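Local coordinates for transcriptional regulator (NtrC family) (Aquifex aeolicus, PDB 3DZD), which probably activates transcription by the sigma54 form of RNA polymerase, coupling an AAA+ ATPase to control by a response regulator receiver domain, at residues 142-145 against 146-150; 270-274 against 275-279; 103-106 against 107-111; 82-85 against 86-89. One frame throughout, in Å; residues are numbered along the deposited sequence.

In the fold
Followed from the N terminus, the chain meets four local contacts in series, none nested in or crossing another, and each made by one continuous stretch. Contact 4 comes first, where the loop after strand 74-79 turns into helix 85-93. Contact 3 starts helix 105-119 of the same receiver domain, its centre about 19 Å from that of contact 4. The chain then passes to the AAA+ domain. Contact 1 spans the kink of helix 136-149, between strand 294-297 and helix 165-176, and contact 2 takes the chain from central strand 265-270 into helix 274-279. Contacts 2, 3 and 4 each touch the second subunit.

Contact 1 (142-145 against 146-150); sequences KRLI and PKIAK
Lys142 and Pro146 meet at the kink of helix 136-149, a worked example of a proline inside a helix. The ring nitrogen has no hydrogen for the carbonyl one turn back, and Lys142 O faces Pro146 CD at 3.2 Å instead. Past the kink one sound i to i+4 bond remains: Ile148 N donates to Leu144 O over 3.1 Å, with an N-H...O angle of 153°. The bonds from Lys147 N to Leu144 O and from Ala149 N to Ile145 O are weak.

Among the side chains, Leu144 and Ile148 form the apolar pair one turn apart. With CG anti to the backbone N (chi1 172°), Leu144 brings its fork up to the end of the longer isoleucine branch, and Ile148 CD1 lies 3.5 Å from Leu144 CG and 3.7 Å from Leu144 CD2. Both residues also touch Ile296 of strand 294-297; with an alanine in place of this leucine, a gap is likely to open beside Ile296 and Ile148 CD1 would lose its neighbour along the helix. Ile145 packs instead on Val168 and Leu171 of helix 165-176, which follows the P-loop, so the kinked helix is lodged between that helix and a strand of the ATPase sheet. Lys142 sends its amine to Gly133 O. One turn on from Ile145, Ala149 CB rests 3.2 Å from Ile145 O.

Contact 2 (270-274 against 275-279); sequences TNKNL and EEEIK
Asn273 and Glu276 lean on one another at the start of helix 274-279, the amide and carboxylate planes turned 73° apart. The glutamate's methylene, Glu276 CG, lies 3.4 Å from the amide carbon, Asn273 CG. Asn273 is the N-cap, and its OD1 accepts a weak bond from Glu276 N at 3.4 Å. The stronger hold on that N-H is Asn273 O, 2.8 Å from Glu276 N, with the donor well above the carbonyl plane; the same oxygen also takes Glu277 N at 3.2 Å, in the plane. Beyond CG the Glu276 chain bends (chi2 -45°), which turns the carboxylate so that OE2 makes a weak salt bridge with Lys279 NZ; an alanine here is likely to leave that lysine without its mate and the cap amide freer to turn.

Glu277 crosses Lys272 at about a right angle, their aliphatic parts meeting at 4.1 Å between Lys272 CD and Glu277 CG. A water joins Asn273 N to Glu277 OE2, while Lys272 NZ goes to Glu233. Leu274 CD2 stands 4.0 Å from Glu277 CG, and its side chain also meets Phe283.

Upstream, Thr270 OG1 closes an ST turn, and bonds to Glu230 fix the end of strand 265-270, consistent with the sensor-1 region of AAA+ proteins. Asn271 OD1 is hydrogen-bonded to Lys324 of the second subunit. Downstream, Leu274 and Ile278 rest on Tyr288 of helix 285-291.

Contact 3 (103-106 against 107-111); sequences FSVE and RFLLT
Phe103 and Phe108 meet on the inner side of an N-capped helix start, where helix 105-119 of the receiver domain begins. The capping residue is Ser104: with OG held between the backbone N and the carbonyl carbon (chi1 53°), it reaches forward to the first turn and accepts a weak bond from Arg107 N at 3.3 Å. Its own carbonyl takes Phe108 N, and Leu109 N follows with an almost straight bond to Val105 O, 2.9 Å long and 176° at the hydrogen.

The packed side is aromatic. Phe103, just before the helix, brings its CE1 to 3.9 Å from Phe108 CB, the two side chains crossing obliquely without stacking. The ring of Phe108 continues inward to Leu16, Ile19 and Leu20 of helix 10-22 and to Leu99 of strand 97-100. It thereby joins the last helix of the receiver fold to its first helix and to an outer strand of the sheet.

The side of Val105 and Leu109 is looser. These two lie side by side and point the same way, meeting at 4.0 Å between Val105 CG1 and Leu109 CD1, with the valine exposed.

A separate face turns to the second subunit. Glu106 packs on Val88 of that subunit and Leu110 on its Phe98, while Arg107 makes a salt bridge to Glu97 of the second subunit. The arginine chain bends at both chi2 and chi3, which brings the guanidinium forward beside Thr111, one turn on. There Arg107 NH2 donates to Thr111 OG1 at 2.8 Å, and Thr111 OG1 in turn donates to Arg107 O.

Contact 4 (82-85 against 86-89); sequences GSVD and TAVK
Where Asp85 meets Lys89, and Val84 meets Val88, the flat groups between the two segments are peptide carbonyls. Lys89 N donates to Asp85 O at 3.1 Å from a position tilted 29° out of the carbonyl plane, with an N-H...O angle of 162°. One residue earlier the carbonyl of Val84 is approached by three groups. Val88 N makes a straight but weak bond to Val84 O over 3.4 Å, and two methyl groups lie against the same oxygen: Ala87 CB at 3.5 Å from Val84 O and Val88 CG2 at 3.6 Å from it. Val88 places that methyl there, its CG2 standing anti to its own carbonyl carbon, beside the backbone N, and so hanging back over the preceding turn.

Val84 is the N-cap residue by position, although a valine side chain has no polar atom with which to cap. What it offers is apolar: Val84 CB and Ala87 CB lie 4.2 Å apart, and both side chains rest on Phe98 of strand 97-100. Thr86 turns to another part of the domain, packing on Val52 and Val60.

Before the helix, Ser83 is the centre of an inverse gamma turn, with a weak bond from Val84 N to Gly82 O. Ser83 O accepts from Thr79 OG1 at the end of strand 74-79, and Gly82 N is held by Glu100. Such a strand-to-helix turn is part of the alternating beta-alpha fold of CheY-like receivers, in which a threonine or serine at this strand end commonly takes part in the phosphorylation switch; Thr79 is consistent with that position.

Contact 1 (142-145 against 146-150)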
loop_
_atom_site.group_PDB
_atom_site.type_symbol
_atom_site.label_atom_id
_atom_site.label_comp_id
_atom_site.label_asym_id
_atom_site.label_seq_id
_atom_site.Cartn_x
_atom_site.Cartn_y
_atom_site.Cartn_z
ATOM N N LYS A 142 2.422 18.441 19.497
ATOM C CA LYS A 142 3.536 17.800 18.796
ATOM C C LYS A 142 4.522 17.099 19.730
ATOM O O LYS A 142 5.100 16.072 19.361
ATOM C CB LYS A 142 4.271 18.801 17.907
ATOM C CG LYS A 142 3.487 19.218 16.679
ATOM C CD LYS A 142 4.287 20.170 15.806
ATOM C CE LYS A 142 3.583 20.418 14.488
ATOM N NZ LYS A 142 4.099 21.647 13.814
ATOM N N ARG A 143 4.704 17.645 20.933
ATOM C CA ARG A 143 5.554 17.019 21.947
ATOM C C ARG A 143 4.853 15.848 22.629
ATOM O O ARG A 143 5.497 14.918 23.114
ATOM C CB ARG A 143 5.979 18.035 23.011
ATOM C CG ARG A 143 7.077 18.985 22.563
ATOM C CD ARG A 143 7.537 19.915 23.691
ATOM N NE ARG A 143 6.705 21.112 23.807
ATOM C CZ ARG A 143 5.776 21.281 24.743
ATOM N NH1 ARG A 143 5.569 20.325 25.645
ATOM N NH2 ARG A 143 5.061 22.400 24.779
ATOM N N LEU A 144 3.528 15.904 22.668
ATOM C CA LEU A 144 2.748 14.900 23.373
ATOM C C LEU A 144 2.633 13.609 22.565
ATOM O O LEU A 144 2.682 12.510 23.116
ATOM C CB LEU A 144 1.360 15.459 23.680
ATOM C CG LEU A 144 0.325 14.492 24.242
ATOM C CD1 LEU A 144 0.686 14.086 25.684
ATOM C CD2 LEU A 144 -1.075 15.105 24.159
ATOM N N ILE A 145 2.496 13.760 21.252
ATOM C CA ILE A 145 2.244 12.646 20.347
ATOM C C ILE A 145 3.217 11.473 20.491
ATOM O O ILE A 145 2.791 10.316 20.541
ATOM C CB ILE A 145 2.253 13.119 18.871
ATOM C CG1 ILE A 145 0.984 13.910 18.545
ATOM C CG2 ILE A 145 2.376 11.945 17.937
ATOM C CD1 ILE A 145 0.924 14.324 17.109
ATOM N N PRO A 146 4.525 11.763 20.541
ATOM C CA PRO A 146 5.525 10.695 20.637
ATOM C C PRO A 146 5.485 9.967 21.987
ATOM O O PRO A 146 5.856 8.793 22.066
ATOM C CB PRO A 146 6.859 11.445 20.479
ATOM C CG PRO A 146 6.505 12.769 19.894
ATOM C CD PRO A 146 5.150 13.091 20.429
ATOM N N LYS A 147 5.043 10.662 23.031
ATOM C CA LYS A 147 4.907 10.066 24.356
ATOM C C LYS A 147 3.701 9.125 24.444
ATOM O O LYS A 147 3.747 8.093 25.112
ATOM C CB LYS A 147 4.764 11.166 25.401
ATOM C CG LYS A 147 5.944 12.116 25.464
ATOM C CD LYS A 147 5.718 13.190 26.519
ATOM C CE LYS A 147 6.988 13.985 26.772
ATOM N NZ LYS A 147 6.905 14.791 28.029
ATOM N N ILE A 148 2.621 9.505 23.768
ATOM C CA ILE A 148 1.385 8.738 23.737
ATOM C C ILE A 148 1.530 7.491 22.871
ATOM O O ILE A 148 0.953 6.448 23.165
ATOM C CB ILE A 148 0.260 9.594 23.111
ATOM C CG1 ILE A 148 -0.148 10.723 24.042
ATOM C CG2 ILE A 148 -0.957 8.767 22.793
ATOM C CD1 ILE A 148 -1.340 11.481 23.524
ATOM N N ALA A 149 2.319 7.612 21.807
ATOM C CA ALA A 149 2.264 6.679 20.686
ATOM C C ALA A 149 2.757 5.265 20.949
ATOM O O ALA A 149 2.279 4.324 20.321
ATOM C CB ALA A 149 2.993 7.257 19.492
ATOM N N LYS A 150 3.722 5.105 21.843
ATOM C CA LYS A 150 4.321 3.791 22.016
ATOM C C LYS A 150 3.503 2.907 22.949
ATOM O O LYS A 150 3.860 1.760 23.210
ATOM C CB LYS A 150 5.786 3.895 22.450
ATOM C CG LYS A 150 6.714 4.315 21.311
ATOM C CD LYS A 150 8.154 3.884 21.552
ATOM C CE LYS A 150 9.016 4.087 20.308
ATOM N NZ LYS A 150 8.556 3.261 19.154
#

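Contact 2 (270-274 against 275-279)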
loop_
_atom_site.group_PDB
_atom_site.type_symbol
_atom_site.label_atom_id
_atom_site.label_comp_id
_atom_site.label_asym_id
_atom_site.label_seq_id
_atom_site.Cartn_x
_atom_site.Cartn_y
_atom_site.Cartn_z
ATOM N N THR A 270 -13.628 12.769 17.474
ATOM C CA THR A 270 -14.985 13.264 17.598
ATOM C C THR A 270 -14.992 14.791 17.532
ATOM O O THR A 270 -14.008 15.443 17.889
ATOM C CB THR A 270 -15.624 12.775 18.924
ATOM O OG1 THR A 270 -17.004 13.147 18.976
ATOM C CG2 THR A 270 -14.898 13.367 20.124
ATOM N N ASN A 271 -16.083 15.368 17.046
ATOM C CA ASN A 271 -16.259 16.815 17.133
ATOM C C ASN A 271 -17.417 17.126 18.061
ATOM O O ASN A 271 -18.009 18.195 17.991
ATOM C CB ASN A 271 -16.472 17.448 15.755
ATOM C CG ASN A 271 -17.877 17.231 15.216
ATOM O OD1 ASN A 271 -18.537 16.247 15.541
ATOM N ND2 ASN A 271 -18.336 18.152 14.378
ATOM N N LYS A 272 -17.730 16.159 18.921
ATOM C CA LYS A 272 -18.756 16.297 19.950
ATOM C C LYS A 272 -18.108 16.303 21.319
ATOM O O LYS A 272 -16.953 15.916 21.465
ATOM C CB LYS A 272 -19.728 15.121 19.893
ATOM C CG LYS A 272 -20.379 14.895 18.541
ATOM C CD LYS A 272 -21.495 13.862 18.650
ATOM C CE LYS A 272 -21.891 13.316 17.291
ATOM N NZ LYS A 272 -21.991 14.401 16.277
ATOM N N ASN A 273 -18.846 16.740 22.330
ATOM C CA ASN A 273 -18.387 16.551 23.694
ATOM C C ASN A 273 -18.996 15.261 24.208
ATOM O O ASN A 273 -20.119 15.259 24.700
ATOM C CB ASN A 273 -18.787 17.726 24.581
ATOM C CG ASN A 273 -18.300 17.568 26.005
ATOM O OD1 ASN A 273 -18.153 16.451 26.508
ATOM N ND2 ASN A 273 -18.042 18.687 26.665
ATOM N N LEU A 274 -18.253 14.164 24.087
ATOM C CA LEU A 274 -18.822 12.843 24.330
ATOM C C LEU A 274 -19.302 12.631 25.746
ATOM O O LEU A 274 -20.221 11.853 25.974
ATOM C CB LEU A 274 -17.847 11.744 23.940
ATOM C CG LEU A 274 -17.797 11.445 22.442
ATOM C CD1 LEU A 274 -16.814 10.313 22.201
ATOM C CD2 LEU A 274 -19.178 11.087 21.917
ATOM N N GLU A 275 -18.684 13.307 26.702
ATOM C CA GLU A 275 -19.178 13.244 28.069
ATOM C C GLU A 275 -20.624 13.728 28.143
ATOM O O GLU A 275 -21.406 13.240 28.956
ATOM C CB GLU A 275 -18.296 14.067 28.996
ATOM C CG GLU A 275 -17.202 13.271 29.675
ATOM C CD GLU A 275 -16.354 14.137 30.586
ATOM O OE1 GLU A 275 -16.389 13.917 31.815
ATOM O OE2 GLU A 275 -15.665 15.050 30.068
ATOM N N GLU A 276 -20.980 14.681 27.285
ATOM C CA GLU A 276 -22.346 15.195 27.229
ATOM C C GLU A 276 -23.279 14.235 26.503
ATOM O O GLU A 276 -24.459 14.138 26.828
ATOM C CB GLU A 276 -22.387 16.568 26.556
ATOM C CG GLU A 276 -21.521 17.613 27.233
ATOM C CD GLU A 276 -21.679 17.612 28.744
ATOM O OE1 GLU A 276 -20.693 17.938 29.443
ATOM O OE2 GLU A 276 -22.783 17.283 29.233
ATOM N N GLU A 277 -22.745 13.532 25.512
ATOM C CA GLU A 277 -23.528 12.568 24.752
ATOM C C GLU A 277 -23.906 11.372 25.614
ATOM O O GLU A 277 -24.919 10.717 25.370
ATOM C CB GLU A 277 -22.751 12.101 23.527
ATOM C CG GLU A 277 -22.498 13.191 22.520
ATOM C CD GLU A 277 -23.789 13.810 22.017
ATOM O OE1 GLU A 277 -24.752 13.057 21.748
ATOM O OE2 GLU A 277 -23.841 15.052 21.893
ATOM N N ILE A 278 -23.083 11.081 26.615
ATOM C CA ILE A 278 -23.357 9.972 27.521
ATOM C C ILE A 278 -24.538 10.305 28.409
ATOM O O ILE A 278 -25.417 9.472 28.634
ATOM C CB ILE A 278 -22.155 9.660 28.414
ATOM C CG1 ILE A 278 -21.046 9.003 27.594
ATOM C CG2 ILE A 278 -22.574 8.766 29.568
ATOM C CD1 ILE A 278 -19.705 9.025 28.284
ATOM N N LYS A 279 -24.546 11.531 28.917
ATOM C CA LYS A 279 -25.647 12.006 29.739
ATOM C C LYS A 279 -26.950 11.932 28.955
ATOM O O LYS A 279 -27.978 11.515 29.479
ATOM C CB LYS A 279 -25.384 13.434 30.208
ATOM C CG LYS A 279 -24.322 13.539 31.294
ATOM C CD LYS A 279 -23.823 14.971 31.439
ATOM C CE LYS A 279 -22.774 15.094 32.537
ATOM N NZ LYS A 279 -22.071 16.409 32.483
HETATM O O HOH W 1 -21.685 17.127 22.057
#

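Contact 3 (103-106 against 107-111)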
loop_
_atom_site.group_PDB
_atom_site.type_symbol
_atom_site.label_atom_id
_atom_site.label_comp_id
_atom_site.label_asym_id
_atom_site.label_seq_id
_atom_site.Cartn_x
_atom_site.Cartn_y
_atom_site.Cartn_z
ATOM N N PHE A 103 18.854 -32.080 -1.907
ATOM C CA PHE A 103 17.492 -31.605 -2.029
ATOM C C PHE A 103 16.984 -31.835 -3.444
ATOM O O PHE A 103 17.757 -31.858 -4.401
ATOM C CB PHE A 103 17.416 -30.121 -1.662
ATOM C CG PHE A 103 18.365 -29.261 -2.435
ATOM C CD1 PHE A 103 18.060 -28.859 -3.726
ATOM C CD2 PHE A 103 19.565 -28.851 -1.872
ATOM C CE1 PHE A 103 18.941 -28.066 -4.442
ATOM C CE2 PHE A 103 20.445 -28.058 -2.578
ATOM C CZ PHE A 103 20.136 -27.667 -3.864
ATOM N N SER A 104 15.676 -32.005 -3.574
ATOM C CA SER A 104 15.072 -32.313 -4.859
ATOM C C SER A 104 14.888 -31.061 -5.723
ATOM O O SER A 104 15.036 -29.929 -5.250
ATOM C CB SER A 104 13.722 -32.993 -4.639
ATOM O OG SER A 104 12.907 -32.210 -3.783
ATOM N N VAL A 105 14.568 -31.293 -6.994
ATOM C CA VAL A 105 14.290 -30.243 -7.961
ATOM C C VAL A 105 13.103 -29.435 -7.456
ATOM O O VAL A 105 13.122 -28.198 -7.419
ATOM C CB VAL A 105 13.919 -30.868 -9.332
ATOM C CG1 VAL A 105 13.547 -29.791 -10.349
ATOM C CG2 VAL A 105 15.050 -31.746 -9.853
ATOM N N GLU A 106 12.067 -30.162 -7.061
ATOM C CA GLU A 106 10.850 -29.583 -6.520
ATOM C C GLU A 106 11.142 -28.641 -5.344
ATOM O O GLU A 106 10.627 -27.533 -5.291
ATOM C CB GLU A 106 9.901 -30.708 -6.091
ATOM C CG GLU A 106 9.427 -31.622 -7.233
ATOM C CD GLU A 106 10.505 -32.583 -7.759
ATOM O OE1 GLU A 106 11.297 -33.119 -6.950
ATOM O OE2 GLU A 106 10.544 -32.814 -8.991
ATOM N N ARG A 107 11.973 -29.091 -4.408
ATOM C CA ARG A 107 12.297 -28.314 -3.218
ATOM C C ARG A 107 13.071 -27.070 -3.606
ATOM O O ARG A 107 12.816 -25.984 -3.091
ATOM C CB ARG A 107 13.123 -29.161 -2.246
ATOM C CG ARG A 107 13.685 -28.402 -1.058
ATOM C CD ARG A 107 12.582 -27.870 -0.152
ATOM N NE ARG A 107 12.167 -26.515 -0.508
ATOM C CZ ARG A 107 11.127 -25.872 0.026
ATOM N NH1 ARG A 107 10.360 -26.461 0.940
ATOM N NH2 ARG A 107 10.845 -24.637 -0.372
ATOM N N PHE A 108 14.020 -27.234 -4.521
ATOM C CA PHE A 108 14.766 -26.100 -5.051
ATOM C C PHE A 108 13.850 -25.040 -5.666
ATOM O O PHE A 108 13.874 -23.879 -5.268
ATOM C CB PHE A 108 15.785 -26.562 -6.094
ATOM C CG PHE A 108 16.487 -25.433 -6.786
ATOM C CD1 PHE A 108 17.342 -24.598 -6.083
ATOM C CD2 PHE A 108 16.284 -25.197 -8.143
ATOM C CE1 PHE A 108 17.989 -23.547 -6.716
ATOM C CE2 PHE A 108 16.928 -24.149 -8.789
ATOM C CZ PHE A 108 17.781 -23.320 -8.074
ATOM N N LEU A 109 13.045 -25.452 -6.640
ATOM C CA LEU A 109 12.167 -24.531 -7.360
ATOM C C LEU A 109 11.181 -23.819 -6.448
ATOM O O LEU A 109 10.895 -22.640 -6.643
ATOM C CB LEU A 109 11.418 -25.267 -8.469
ATOM C CG LEU A 109 12.304 -25.622 -9.660
ATOM C CD1 LEU A 109 11.504 -26.356 -10.729
ATOM C CD2 LEU A 109 12.928 -24.361 -10.217
ATOM N N LEU A 110 10.663 -24.535 -5.451
ATOM C CA LEU A 110 9.736 -23.934 -4.499
ATOM C C LEU A 110 10.416 -22.837 -3.685
ATOM O O LEU A 110 9.835 -21.768 -3.442
ATOM C CB LEU A 110 9.135 -24.989 -3.569
ATOM C CG LEU A 110 8.198 -24.380 -2.520
ATOM C CD1 LEU A 110 7.058 -23.629 -3.202
ATOM C CD2 LEU A 110 7.665 -25.429 -1.551
ATOM N N THR A 111 11.647 -23.101 -3.259
ATOM C CA THR A 111 12.414 -22.109 -2.510
ATOM C C THR A 111 12.734 -20.870 -3.358
ATOM O O THR A 111 12.670 -19.749 -2.867
ATOM C CB THR A 111 13.715 -22.711 -1.963
ATOM O OG1 THR A 111 13.394 -23.820 -1.124
ATOM C CG2 THR A 111 14.486 -21.696 -1.159
#

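Contact 4 (82-85 against 86-89)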
loop_
_atom_site.group_PDB
_atom_site.type_symbol
_atom_site.label_atom_id
_atom_site.label_comp_id
_atom_site.label_asym_id
_atom_site.label_seq_id
_atom_site.Cartn_x
_atom_site.Cartn_y
_atom_site.Cartn_z
ATOM N N GLY A 82 23.624 -32.307 7.188
ATOM C CA GLY A 82 23.849 -32.344 8.619
ATOM C C GLY A 82 24.359 -31.032 9.180
ATOM O O GLY A 82 24.022 -30.650 10.300
ATOM N N SER A 83 25.180 -30.338 8.404
ATOM C CA SER A 83 25.714 -29.057 8.837
ATOM C C SER A 83 24.702 -27.937 8.611
ATOM O O SER A 83 24.685 -27.306 7.563
ATOM C CB SER A 83 27.031 -28.750 8.123
ATOM O OG SER A 83 26.905 -28.935 6.725
ATOM N N VAL A 84 23.856 -27.703 9.608
ATOM C CA VAL A 84 22.873 -26.632 9.542
ATOM C C VAL A 84 23.092 -25.623 10.668
ATOM O O VAL A 84 22.215 -24.820 10.977
ATOM C CB VAL A 84 21.427 -27.177 9.595
ATOM C CG1 VAL A 84 20.997 -27.687 8.224
ATOM C CG2 VAL A 84 21.307 -28.274 10.649
ATOM N N ASP A 85 24.265 -25.679 11.287
ATOM C CA ASP A 85 24.660 -24.663 12.253
ATOM C C ASP A 85 25.202 -23.483 11.465
ATOM O O ASP A 85 24.993 -22.324 11.818
ATOM C CB ASP A 85 25.733 -25.207 13.191
ATOM C CG ASP A 85 25.329 -26.512 13.835
ATOM O OD1 ASP A 85 24.115 -26.723 14.039
ATOM O OD2 ASP A 85 26.225 -27.327 14.139
ATOM N N THR A 86 25.904 -23.805 10.386
ATOM C CA THR A 86 26.351 -22.810 9.429
ATOM C C THR A 86 25.129 -22.083 8.871
ATOM O O THR A 86 25.131 -20.860 8.716
ATOM C CB THR A 86 27.103 -23.483 8.269
ATOM O OG1 THR A 86 27.883 -24.575 8.776
ATOM C CG2 THR A 86 28.011 -22.495 7.567
ATOM N N ALA A 87 24.081 -22.853 8.585
ATOM C CA ALA A 87 22.852 -22.320 8.007
ATOM C C ALA A 87 22.245 -21.217 8.874
ATOM O O ALA A 87 22.016 -20.104 8.397
ATOM C CB ALA A 87 21.847 -23.440 7.770
ATOM N N VAL A 88 21.985 -21.527 10.140
ATOM C CA VAL A 88 21.518 -20.519 11.085
ATOM C C VAL A 88 22.438 -19.302 11.046
ATOM O O VAL A 88 21.980 -18.154 10.999
ATOM C CB VAL A 88 21.487 -21.059 12.525
ATOM C CG1 VAL A 88 21.215 -19.931 13.511
ATOM C CG2 VAL A 88 20.447 -22.149 12.660
ATOM N N LYS A 89 23.739 -19.566 11.074
ATOM C CA LYS A 89 24.743 -18.517 11.014
ATOM C C LYS A 89 24.373 -17.575 9.876
ATOM O O LYS A 89 24.212 -16.373 10.074
ATOM C CB LYS A 89 26.114 -19.138 10.754
ATOM C CG LYS A 89 27.243 -18.658 11.650
ATOM C CD LYS A 89 28.454 -19.579 11.495
ATOM C CE LYS A 89 29.419 -19.463 12.665
ATOM N NZ LYS A 89 30.380 -20.603 12.692
#